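Long-range contacts in putative phosphonate binding protein for ABC transporter (Prochlorococcus marinus str. MIT 9301, PDB 5LQ5), which strongly binds inorganic phosphite, and only very weakly methylphosphonate and phosphate, probably as the periplasmic solute-binding protein of an ABC transporter: residues A[5-10]-A[57-62]; A[45-50]-A[123-128]; A[88-93]-A[201-206]; A[100-105]-A[195-200]. All coordinates share one frame; numbering follows the deposited sequence.

Interaction 1: residues A[5-10]-A[57-62]; sequences VLKVGA and DLDLVW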
# COMPACT_ATOMS: atom_id res chain seq x y z
N VAL A 5 25.68 1.42 0.87
CA VAL A 5 24.59 0.58 1.37
C VAL A 5 23.33 0.84 0.53
O VAL A 5 22.93 2.02 0.34
CB VAL A 5 24.28 0.89 2.83
CG1 VAL A 5 23.13 0.02 3.32
CG2 VAL A 5 25.51 0.68 3.70
N LEU A 6 22.72 -0.23 0.04
CA LEU A 6 21.43 -0.16 -0.65
C LEU A 6 20.32 -0.14 0.42
O LEU A 6 20.13 -1.10 1.14
CB LEU A 6 21.20 -1.34 -1.62
CG LEU A 6 19.95 -1.26 -2.51
CD1 LEU A 6 20.10 -0.20 -3.60
CD2 LEU A 6 19.66 -2.61 -3.15
N LYS A 7 19.57 0.94 0.46
CA LYS A 7 18.64 1.23 1.55
C LYS A 7 17.23 0.99 1.03
O LYS A 7 16.80 1.61 0.08
CB LYS A 7 18.84 2.67 2.04
CG LYS A 7 20.24 2.94 2.62
CD LYS A 7 20.46 4.43 2.85
CE LYS A 7 21.90 4.82 2.53
NZ LYS A 7 22.14 4.89 1.07
N VAL A 8 16.58 0.01 1.63
CA VAL A 8 15.23 -0.43 1.32
C VAL A 8 14.25 0.24 2.25
O VAL A 8 14.47 0.36 3.45
CB VAL A 8 15.10 -1.97 1.40
CG1 VAL A 8 13.67 -2.47 1.27
CG2 VAL A 8 15.97 -2.64 0.34
N GLY A 9 13.18 0.77 1.67
CA GLY A 9 12.08 1.37 2.45
C GLY A 9 10.72 0.86 1.97
O GLY A 9 10.61 0.10 0.98
N ALA A 10 9.70 1.29 2.68
CA ALA A 10 8.34 0.88 2.38
C ALA A 10 7.34 1.79 3.07
O ALA A 10 7.55 2.22 4.20
CB ALA A 10 8.12 -0.53 2.84
N ASP A 57 17.67 9.16 1.22
CA ASP A 57 17.82 8.34 2.42
C ASP A 57 17.34 6.91 2.16
O ASP A 57 17.68 6.02 2.93
CB ASP A 57 17.05 8.92 3.61
CG ASP A 57 17.73 10.16 4.20
OD1 ASP A 57 17.99 10.13 5.41
OD2 ASP A 57 18.03 11.14 3.49
N LEU A 58 16.54 6.74 1.11
CA LEU A 58 16.00 5.45 0.67
C LEU A 58 16.26 5.25 -0.84
O LEU A 58 16.06 6.16 -1.63
CB LEU A 58 14.50 5.37 0.96
CG LEU A 58 14.05 5.58 2.40
CD1 LEU A 58 12.53 5.68 2.45
CD2 LEU A 58 14.55 4.48 3.33
N ASP A 59 16.73 4.06 -1.21
CA ASP A 59 17.09 3.75 -2.59
C ASP A 59 16.09 2.94 -3.38
O ASP A 59 16.02 3.08 -4.60
CB ASP A 59 18.40 2.96 -2.62
CG ASP A 59 19.56 3.75 -2.05
OD1 ASP A 59 19.68 4.95 -2.39
OD2 ASP A 59 20.34 3.15 -1.27
N LEU A 60 15.38 2.06 -2.70
CA LEU A 60 14.48 1.10 -3.28
C LEU A 60 13.30 0.97 -2.33
O LEU A 60 13.48 0.57 -1.18
CB LEU A 60 15.15 -0.26 -3.43
CG LEU A 60 14.25 -1.39 -3.94
CD1 LEU A 60 13.79 -1.18 -5.37
CD2 LEU A 60 15.04 -2.69 -3.81
N VAL A 61 12.12 1.37 -2.76
CA VAL A 61 10.96 1.53 -1.87
C VAL A 61 9.72 0.86 -2.43
O VAL A 61 9.41 1.00 -3.60
CB VAL A 61 10.65 3.01 -1.61
CG1 VAL A 61 9.44 3.20 -0.71
CG2 VAL A 61 11.84 3.71 -0.96
N TRP A 62 9.06 0.11 -1.57
CA TRP A 62 7.73 -0.47 -1.79
C TRP A 62 6.67 0.59 -1.53
O TRP A 62 6.40 0.94 -0.37
CB TRP A 62 7.56 -1.68 -0.92
CG TRP A 62 6.30 -2.46 -1.07
CD1 TRP A 62 5.31 -2.59 -0.12
CD2 TRP A 62 5.87 -3.22 -2.19
NE1 TRP A 62 4.31 -3.42 -0.57
CE2 TRP A 62 4.62 -3.81 -1.84
CE3 TRP A 62 6.40 -3.45 -3.46
CZ2 TRP A 62 3.90 -4.62 -2.73
CZ3 TRP A 62 5.67 -4.27 -4.34
CH2 TRP A 62 4.44 -4.86 -3.95
O HOH W 1 21.11 6.63 -0.96
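Leu6 CD1 packs on Asp59 CB, at the start of two parallel neighbours in one sheet of the periplasmic binding protein fold. Strand 5-10 lies between strands 37-40 and 60-63 there. Lys7 N gives a firm bond to Asp59 OD2, 2.9 Å, on the anti side and somewhat out of the carboxylate plane. Lys7 O takes two donors, Asp59 N at 2.8 Å and the longer Leu60 N, where the loop enters the strand. The bends at chi3 and chi4 curl the lysine back, and NZ donates to Val5 O at 3.1 Å. Its salt bridge to Asp59 OD2 is long, and its bond there is weak. Asp59 OD1 pairs with Arg217, and Lys7 NZ also reaches Asn2 O. Val8 pairs with Leu60, and their side chains share the face covered by helix 16-34. Both backbone groups of Gly9 are bonded: N donates to Leu60 O and O accepts from Trp62 N. Leu58 CD2 and Val61 CG2 pack at its CA, on the other face. Ala10 CB meets Trp62 CB at 4.0 Å.

Interaction 2: residues A[45-50]-A[123-128]; sequences NYIAAV and SENSTS. With PO3 (phosphite ion), chain B.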
# COMPACT_ATOMS: atom_id res chain seq x y z
N ASN A 45 5.64 7.38 8.59
CA ASN A 45 4.35 7.56 7.88
C ASN A 45 4.57 7.56 6.36
O ASN A 45 5.71 7.45 5.90
CB ASN A 45 3.59 8.78 8.40
CG ASN A 45 4.35 10.09 8.22
OD1 ASN A 45 5.11 10.27 7.25
ND2 ASN A 45 4.17 11.00 9.16
N TYR A 46 3.48 7.63 5.59
CA TYR A 46 3.59 7.57 4.14
C TYR A 46 4.37 8.77 3.59
O TYR A 46 5.12 8.62 2.66
CB TYR A 46 2.24 7.54 3.48
CG TYR A 46 1.48 6.20 3.44
CD1 TYR A 46 0.85 5.77 2.27
CD2 TYR A 46 1.32 5.40 4.56
CE1 TYR A 46 0.13 4.61 2.23
CE2 TYR A 46 0.53 4.27 4.54
CZ TYR A 46 -0.05 3.85 3.37
OH TYR A 46 -0.82 2.70 3.31
N ILE A 47 4.18 9.95 4.19
CA ILE A 47 4.89 11.13 3.71
C ILE A 47 6.38 10.93 3.86
O ILE A 47 7.16 11.30 2.99
CB ILE A 47 4.41 12.40 4.41
CG1 ILE A 47 3.05 12.77 3.88
CG2 ILE A 47 5.38 13.56 4.20
CD1 ILE A 47 2.34 13.84 4.71
N ALA A 48 6.77 10.34 4.97
CA ALA A 48 8.20 10.09 5.26
C ALA A 48 8.83 9.13 4.23
O ALA A 48 10.04 9.18 3.97
CB ALA A 48 8.41 9.58 6.67
N ALA A 49 8.04 8.21 3.71
CA ALA A 49 8.53 7.31 2.66
C ALA A 49 8.84 8.08 1.37
O ALA A 49 9.90 7.92 0.77
CB ALA A 49 7.53 6.19 2.43
N VAL A 50 7.92 8.98 1.01
CA VAL A 50 8.09 9.82 -0.17
C VAL A 50 9.29 10.77 0.04
O VAL A 50 10.18 10.89 -0.82
CB VAL A 50 6.82 10.60 -0.51
CG1 VAL A 50 7.12 11.54 -1.69
CG2 VAL A 50 5.70 9.62 -0.87
N SER A 123 -4.23 5.84 5.81
CA SER A 123 -3.41 7.04 5.59
C SER A 123 -4.07 8.00 4.63
O SER A 123 -4.67 7.57 3.65
CB SER A 123 -2.04 6.68 5.03
OG SER A 123 -1.28 7.86 4.68
N GLU A 124 -3.86 9.29 4.88
CA GLU A 124 -4.35 10.31 3.95
C GLU A 124 -3.83 10.06 2.53
O GLU A 124 -4.48 10.42 1.58
CB GLU A 124 -3.85 11.70 4.38
CG GLU A 124 -4.42 12.21 5.72
CD GLU A 124 -3.65 11.81 6.97
OE1 GLU A 124 -2.81 10.86 6.93
OE2 GLU A 124 -3.89 12.46 8.03
N ASN A 125 -2.64 9.41 2.42
CA ASN A 125 -1.97 9.17 1.13
C ASN A 125 -2.05 7.73 0.66
O ASN A 125 -1.32 7.32 -0.24
CB ASN A 125 -0.50 9.67 1.22
CG ASN A 125 -0.41 11.19 1.30
OD1 ASN A 125 -1.05 11.88 0.55
ND2 ASN A 125 0.36 11.67 2.20
N SER A 126 -2.97 6.99 1.25
CA SER A 126 -3.21 5.57 0.85
C SER A 126 -4.10 5.45 -0.39
O SER A 126 -5.14 6.13 -0.49
CB SER A 126 -3.83 4.77 2.00
OG SER A 126 -4.10 3.44 1.57
N THR A 127 -3.67 4.64 -1.34
CA THR A 127 -4.46 4.33 -2.51
C THR A 127 -5.72 3.52 -2.15
O THR A 127 -6.85 3.93 -2.44
CB THR A 127 -3.62 3.54 -3.55
OG1 THR A 127 -2.29 4.12 -3.63
CG2 THR A 127 -4.31 3.60 -4.92
N SER A 128 -5.47 2.36 -1.53
CA SER A 128 -6.53 1.41 -1.16
C SER A 128 -7.30 1.75 0.12
O SER A 128 -8.39 1.25 0.36
CB SER A 128 -5.95 0.01 -1.07
OG SER A 128 -5.07 -0.14 0.03
P PO3 B . -1.73 1.78 -0.45
O1 PO3 B . -2.95 1.06 -1.09
O2 PO3 B . -1.32 3.14 -1.15
O3 PO3 B . -1.92 1.97 1.08
O HOH W 2 -3.21 3.10 4.94
O HOH W 3 0.58 8.12 6.59
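Tyr46 reaches from the first turn of helix 46-54 across to the 123-128 turn. Its CB lies 4.1 Å from Asn125 CB. With chi1 at -79°, CG stands beside the backbone N, and the ring runs out over Ser123. Ser123 CB sits over the ring centre, 3.6 Å from the centroid, as a CH-pi contact. Ser123 OG lies over the same face, 3.5 Å from CG. That hydroxyl also accepts from Asn125 N, forming an ST turn, and a water links it to Tyr46 N. CD1 passes Asn125 O, and CE1 passes Ser126 CA. This is the phosphite site in the cleft of the binding protein. Two helices begin here, with Asn45 OD1 capping Ala48 N and Ser126 OG capping Gly129 N. At the tip, Tyr46 OH donates to phosphite O3 at 2.6 Å and accepts from a second water, which is held by Ser123 N. Ser126 OG donates to the same O3. The start of helix 127-139 grips the other two oxygens: Thr127 N and OG1 hold O2, while Ser128 N and OG hold O1. Away from the anion, Ile47 CG1 rests on Asn125 ND2 at 3.4 Å. ND2 donates to Leu275 O, and OD1 of the same amide accepts from Lys272.

Interaction 3: residues A[88-93]-A[201-206]; sequences KEFKSV and PEYVDY. With PO3 (phosphite ion), chain B.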
# COMPACT_ATOMS: atom_id res chain seq x y z
N LYS A 88 -2.04 -5.05 -10.50
CA LYS A 88 -2.73 -4.62 -11.72
C LYS A 88 -4.26 -4.55 -11.59
O LYS A 88 -4.90 -3.82 -12.34
CB LYS A 88 -2.36 -5.50 -12.94
CG LYS A 88 -1.01 -5.14 -13.57
CD LYS A 88 -0.86 -5.76 -14.96
CE LYS A 88 -0.13 -7.07 -14.94
NZ LYS A 88 -0.25 -7.77 -16.25
N GLU A 89 -4.81 -5.33 -10.67
CA GLU A 89 -6.26 -5.49 -10.44
C GLU A 89 -6.61 -5.47 -8.93
O GLU A 89 -7.29 -6.37 -8.40
CB GLU A 89 -6.81 -6.76 -11.11
CG GLU A 89 -6.20 -8.07 -10.62
CD GLU A 89 -5.28 -8.73 -11.64
OE1 GLU A 89 -4.36 -8.05 -12.13
OE2 GLU A 89 -5.49 -9.92 -11.98
N PHE A 90 -6.11 -4.42 -8.27
CA PHE A 90 -6.17 -4.32 -6.81
C PHE A 90 -7.56 -3.80 -6.39
O PHE A 90 -8.19 -3.06 -7.12
CB PHE A 90 -5.06 -3.40 -6.28
CG PHE A 90 -4.60 -3.75 -4.90
CD1 PHE A 90 -3.73 -4.80 -4.71
CD2 PHE A 90 -5.07 -3.08 -3.76
CE1 PHE A 90 -3.34 -5.21 -3.47
CE2 PHE A 90 -4.66 -3.48 -2.49
CZ PHE A 90 -3.80 -4.56 -2.34
N LYS A 91 -7.97 -4.19 -5.19
CA LYS A 91 -9.27 -3.83 -4.63
C LYS A 91 -9.19 -3.40 -3.16
O LYS A 91 -8.31 -3.82 -2.42
CB LYS A 91 -10.27 -4.99 -4.73
CG LYS A 91 -10.50 -5.46 -6.14
CD LYS A 91 -11.34 -6.73 -6.10
CE LYS A 91 -11.67 -7.20 -7.51
NZ LYS A 91 -12.59 -8.36 -7.43
N SER A 92 -10.15 -2.55 -2.79
CA SER A 92 -10.40 -2.22 -1.40
C SER A 92 -11.63 -2.96 -0.91
O SER A 92 -12.49 -3.40 -1.70
CB SER A 92 -10.64 -0.73 -1.21
OG SER A 92 -9.55 0.06 -1.68
N VAL A 93 -11.73 -3.01 0.40
CA VAL A 93 -12.95 -3.39 1.11
C VAL A 93 -13.39 -2.28 2.04
O VAL A 93 -12.58 -1.54 2.64
CB VAL A 93 -12.81 -4.70 1.90
CG1 VAL A 93 -12.53 -5.84 0.94
CG2 VAL A 93 -11.74 -4.63 3.00
N PRO A 201 -14.52 -1.93 -7.20
CA PRO A 201 -13.88 -2.20 -8.47
C PRO A 201 -12.35 -2.17 -8.37
O PRO A 201 -11.78 -1.71 -7.37
CB PRO A 201 -14.36 -1.04 -9.36
CG PRO A 201 -15.64 -0.59 -8.77
CD PRO A 201 -15.41 -0.75 -7.29
N GLU A 202 -11.72 -2.70 -9.41
CA GLU A 202 -10.25 -2.81 -9.52
C GLU A 202 -9.57 -1.51 -9.94
O GLU A 202 -10.16 -0.69 -10.66
CB GLU A 202 -9.85 -3.88 -10.55
CG GLU A 202 -10.33 -5.28 -10.19
CD GLU A 202 -10.57 -6.19 -11.39
OE1 GLU A 202 -11.02 -5.72 -12.46
OE2 GLU A 202 -10.34 -7.41 -11.25
N TYR A 203 -8.32 -1.39 -9.51
CA TYR A 203 -7.45 -0.25 -9.83
C TYR A 203 -5.99 -0.73 -9.66
O TYR A 203 -5.75 -1.81 -9.16
CB TYR A 203 -7.78 1.01 -8.96
CG TYR A 203 -7.80 0.69 -7.50
CD1 TYR A 203 -6.60 0.67 -6.78
CD2 TYR A 203 -8.99 0.34 -6.84
CE1 TYR A 203 -6.58 0.33 -5.44
CE2 TYR A 203 -8.98 0.01 -5.48
CZ TYR A 203 -7.76 -0.01 -4.80
OH TYR A 203 -7.71 -0.37 -3.46
N VAL A 204 -5.02 0.12 -10.04
CA VAL A 204 -3.59 -0.25 -9.91
C VAL A 204 -3.07 0.22 -8.54
O VAL A 204 -3.49 1.26 -8.06
CB VAL A 204 -2.72 0.35 -11.03
CG1 VAL A 204 -2.55 1.85 -10.89
CG2 VAL A 204 -1.36 -0.30 -11.05
N ASP A 205 -2.13 -0.51 -7.94
CA ASP A 205 -1.64 -0.11 -6.61
C ASP A 205 -0.12 -0.28 -6.44
O ASP A 205 0.67 0.56 -6.93
CB ASP A 205 -2.49 -0.75 -5.50
CG ASP A 205 -2.34 -0.01 -4.14
OD1 ASP A 205 -1.47 0.89 -4.01
OD2 ASP A 205 -3.16 -0.29 -3.22
N TYR A 206 0.29 -1.29 -5.68
CA TYR A 206 1.65 -1.28 -5.16
C TYR A 206 2.72 -1.55 -6.20
O TYR A 206 2.50 -2.27 -7.17
CB TYR A 206 1.82 -2.31 -4.04
CG TYR A 206 1.04 -2.05 -2.78
CD1 TYR A 206 1.68 -1.56 -1.66
CD2 TYR A 206 -0.31 -2.37 -2.65
CE1 TYR A 206 1.02 -1.34 -0.47
CE2 TYR A 206 -1.01 -2.15 -1.45
CZ TYR A 206 -0.33 -1.67 -0.35
OH TYR A 206 -1.07 -1.49 0.82
P PO3 B . -1.73 1.78 -0.45
O1 PO3 B . -2.95 1.06 -1.09
O2 PO3 B . -1.32 3.14 -1.15
O3 PO3 B . -1.92 1.97 1.08
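Tyr203 OH donates to Ser92 OG at 2.6 Å, and Ser92 OG is bonded in turn to Ser128 O. Two backbone bonds join Phe90 and Tyr203 as a single antiparallel hydrogen-bonded pair. Phe90 N donates to Tyr203 O at 2.8 Å, and Tyr203 N returns a bond to Phe90 O. The same Phe90 O has a CA-H...O contact from Glu202 CA.

The tyrosine folds back over this pair. A chi1 of 52° sets its CG between the backbone N and the carbonyl carbon, which brings the ring over Phe90 O. That oxygen stands 3.4 Å above the ring plane, over its centre. Beyond it, Tyr203 OH lies at the edge of the Phe90 ring, in its plane.

Asp205 CB packs on Phe90 CG, and OD2 lies 3.4 Å from Phe90 CD2, with carboxylate and ring nearly perpendicular. OD2 is also 2.5 Å from phosphite O1, while OD1 accepts from Gly65 N. Tyr206 turns its edge to the face of Phe90 in a T-shaped stack, planes at 66°, with CE2 3.8 Å from Phe90 CZ. Its hydroxyl is bonded to Asp13 and Asn176. At the outer rim, Lys91 and Glu202 lie side by side. Lys91 CE touches Glu202 CG, but NZ and OE2 stay beyond salt-bridge distance.

Both segments run between the two sheets of the molecule. They are interdomain crossovers of a periplasmic binding protein; 201-206 supplies Asp205 and Tyr206 to the phosphite pocket, and Phe90 of 88-93 packs behind them.

Interaction 4: residues A[100-105]-A[195-200]; sequences LELNSI and ELFWIT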
# COMPACT_ATOMS: atom_id res chain seq x y z
N LEU A 100 -23.78 -2.41 14.25
CA LEU A 100 -24.70 -1.60 13.44
C LEU A 100 -25.83 -2.41 12.81
O LEU A 100 -26.83 -1.87 12.35
CB LEU A 100 -23.98 -0.96 12.29
CG LEU A 100 -22.90 0.06 12.56
CD1 LEU A 100 -22.30 0.31 11.19
CD2 LEU A 100 -23.46 1.35 13.10
N GLU A 101 -25.60 -3.71 12.72
CA GLU A 101 -26.53 -4.64 12.05
C GLU A 101 -26.87 -4.17 10.64
O GLU A 101 -28.00 -4.22 10.20
CB GLU A 101 -27.78 -4.87 12.90
CG GLU A 101 -27.45 -5.76 14.09
CD GLU A 101 -28.55 -5.87 15.12
OE1 GLU A 101 -29.60 -5.20 15.00
OE2 GLU A 101 -28.35 -6.63 16.08
N LEU A 102 -25.84 -3.72 9.94
CA LEU A 102 -26.00 -3.24 8.57
C LEU A 102 -25.70 -4.36 7.62
O LEU A 102 -24.63 -4.97 7.70
CB LEU A 102 -25.01 -2.10 8.26
CG LEU A 102 -25.43 -0.65 8.07
CD1 LEU A 102 -24.21 0.06 7.50
CD2 LEU A 102 -26.63 -0.40 7.17
N ASN A 103 -26.62 -4.61 6.70
CA ASN A 103 -26.41 -5.65 5.69
C ASN A 103 -25.42 -5.19 4.64
O ASN A 103 -25.35 -4.01 4.32
CB ASN A 103 -27.75 -6.03 5.04
CG ASN A 103 -28.69 -6.69 6.04
OD1 ASN A 103 -28.27 -7.48 6.88
ND2 ASN A 103 -29.98 -6.36 5.95
N SER A 104 -24.62 -6.14 4.16
CA SER A 104 -23.69 -5.91 3.04
C SER A 104 -24.43 -5.48 1.79
O SER A 104 -25.61 -5.79 1.61
CB SER A 104 -22.78 -7.11 2.76
OG SER A 104 -23.49 -8.25 2.33
N ILE A 105 -23.71 -4.79 0.94
CA ILE A 105 -24.23 -4.26 -0.33
C ILE A 105 -23.51 -4.90 -1.53
O ILE A 105 -22.42 -5.46 -1.40
CB ILE A 105 -24.15 -2.72 -0.39
CG1 ILE A 105 -22.71 -2.22 -0.17
CG2 ILE A 105 -25.09 -2.10 0.64
CD1 ILE A 105 -22.47 -0.81 -0.61
N GLU A 195 -17.53 -7.01 9.94
CA GLU A 195 -18.17 -7.65 8.79
C GLU A 195 -17.77 -6.93 7.51
O GLU A 195 -17.67 -5.70 7.48
CB GLU A 195 -19.71 -7.59 8.90
CG GLU A 195 -20.33 -8.45 9.97
CD GLU A 195 -20.60 -9.90 9.55
OE1 GLU A 195 -20.00 -10.39 8.56
OE2 GLU A 195 -21.43 -10.55 10.21
N LEU A 196 -17.56 -7.70 6.46
CA LEU A 196 -17.40 -7.15 5.10
C LEU A 196 -18.69 -6.50 4.64
O LEU A 196 -19.76 -7.14 4.63
CB LEU A 196 -16.94 -8.22 4.09
CG LEU A 196 -16.84 -7.80 2.62
CD1 LEU A 196 -15.65 -6.86 2.43
CD2 LEU A 196 -16.72 -9.00 1.68
N PHE A 197 -18.55 -5.27 4.17
CA PHE A 197 -19.67 -4.42 3.69
C PHE A 197 -19.73 -4.33 2.18
O PHE A 197 -20.81 -4.49 1.59
CB PHE A 197 -19.66 -3.03 4.35
CG PHE A 197 -20.83 -2.14 3.98
CD1 PHE A 197 -22.11 -2.41 4.43
CD2 PHE A 197 -20.65 -1.02 3.19
CE1 PHE A 197 -23.17 -1.60 4.08
CE2 PHE A 197 -21.70 -0.19 2.87
CZ PHE A 197 -22.99 -0.50 3.29
N TRP A 198 -18.59 -4.05 1.55
CA TRP A 198 -18.50 -3.91 0.09
C TRP A 198 -17.08 -4.14 -0.41
O TRP A 198 -16.12 -3.76 0.27
CB TRP A 198 -19.03 -2.55 -0.37
CG TRP A 198 -19.23 -2.38 -1.83
CD1 TRP A 198 -20.07 -3.13 -2.62
CD2 TRP A 198 -18.67 -1.39 -2.69
NE1 TRP A 198 -20.04 -2.69 -3.90
CE2 TRP A 198 -19.19 -1.62 -3.99
CE3 TRP A 198 -17.75 -0.34 -2.51
CZ2 TRP A 198 -18.84 -0.84 -5.09
CZ3 TRP A 198 -17.41 0.45 -3.61
CH2 TRP A 198 -17.94 0.18 -4.88
N ILE A 199 -16.98 -4.77 -1.57
CA ILE A 199 -15.73 -4.92 -2.32
C ILE A 199 -15.79 -3.97 -3.53
O ILE A 199 -16.74 -3.96 -4.30
CB ILE A 199 -15.45 -6.37 -2.79
CG1 ILE A 199 -15.40 -7.33 -1.60
CG2 ILE A 199 -14.18 -6.44 -3.61
CD1 ILE A 199 -15.53 -8.80 -2.01
N THR A 200 -14.74 -3.16 -3.69
CA THR A 200 -14.68 -2.17 -4.76
C THR A 200 -14.30 -2.73 -6.14
O THR A 200 -13.75 -3.85 -6.23
CB THR A 200 -13.65 -1.05 -4.45
OG1 THR A 200 -12.29 -1.54 -4.59
CG2 THR A 200 -13.87 -0.47 -3.01
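Ile105 wedges its side chain between Phe197 and Trp198, at the outermost strand, 194-199, of the sheet that also holds 92-97. Phe197 and Trp198 form a classic beta bulge opposite Phe94. The two successive rings make the hollow, and Ile105 is the bump that fills it. With chi1 at 57°, Ile105 CG1 points between its own N and carbonyl carbon. That places it over the face of Phe197, 4.0 Å from the ring centroid, with a CH-pi contact. CD1 continues between the two rings. It touches Phe197 CE2 at 3.6 Å and lies over the five-membered ring of Trp198. CG2 closes against Phe197 CZ. Phe197 CE1 is also met by the 100-105 loop: Leu102 CD1 packs on it at 3.9 Å, and Asn103 O lies 3.3 Å from that same CE1. Ser104 CB sits by the carbonyl oxygens of Leu196 and Phe197. Phe94 and Val96 of strand 92-97 pack on Phe197; Ile108 and Leu111, from a loop, pack on Trp198. Ile105 O lies in the plane of the indole at its edge, near CD1. One nearly straight bond, 174° at the hydrogen, fixes the backbone: Ile105 N to Phe197 O, 3.0 Å.

How the interactions relate
From the N terminus, interaction 1 closes first, joining strand 5-10 to strand 60-63 after helix 16-34, strand 37-40 and helix 46-54. Interaction 2 opens within that span at 45-50 and closes at 123-128, so the two cross. It bridges the ligand cleft between the two halves of the molecule. Interaction 3 opens at 88-93, before interaction 2 has closed, and ends at 201-206; these also cross, and they share the phosphite. Interaction 4, from 100-105 to 195-200, lies wholly within the span of interaction 3 and crosses interaction 2. Trp62 packs on Tyr206, linking interactions 1 and 3. Thr200 and Ser92 join interactions 3 and 4 at neighbouring strands of the second sheet.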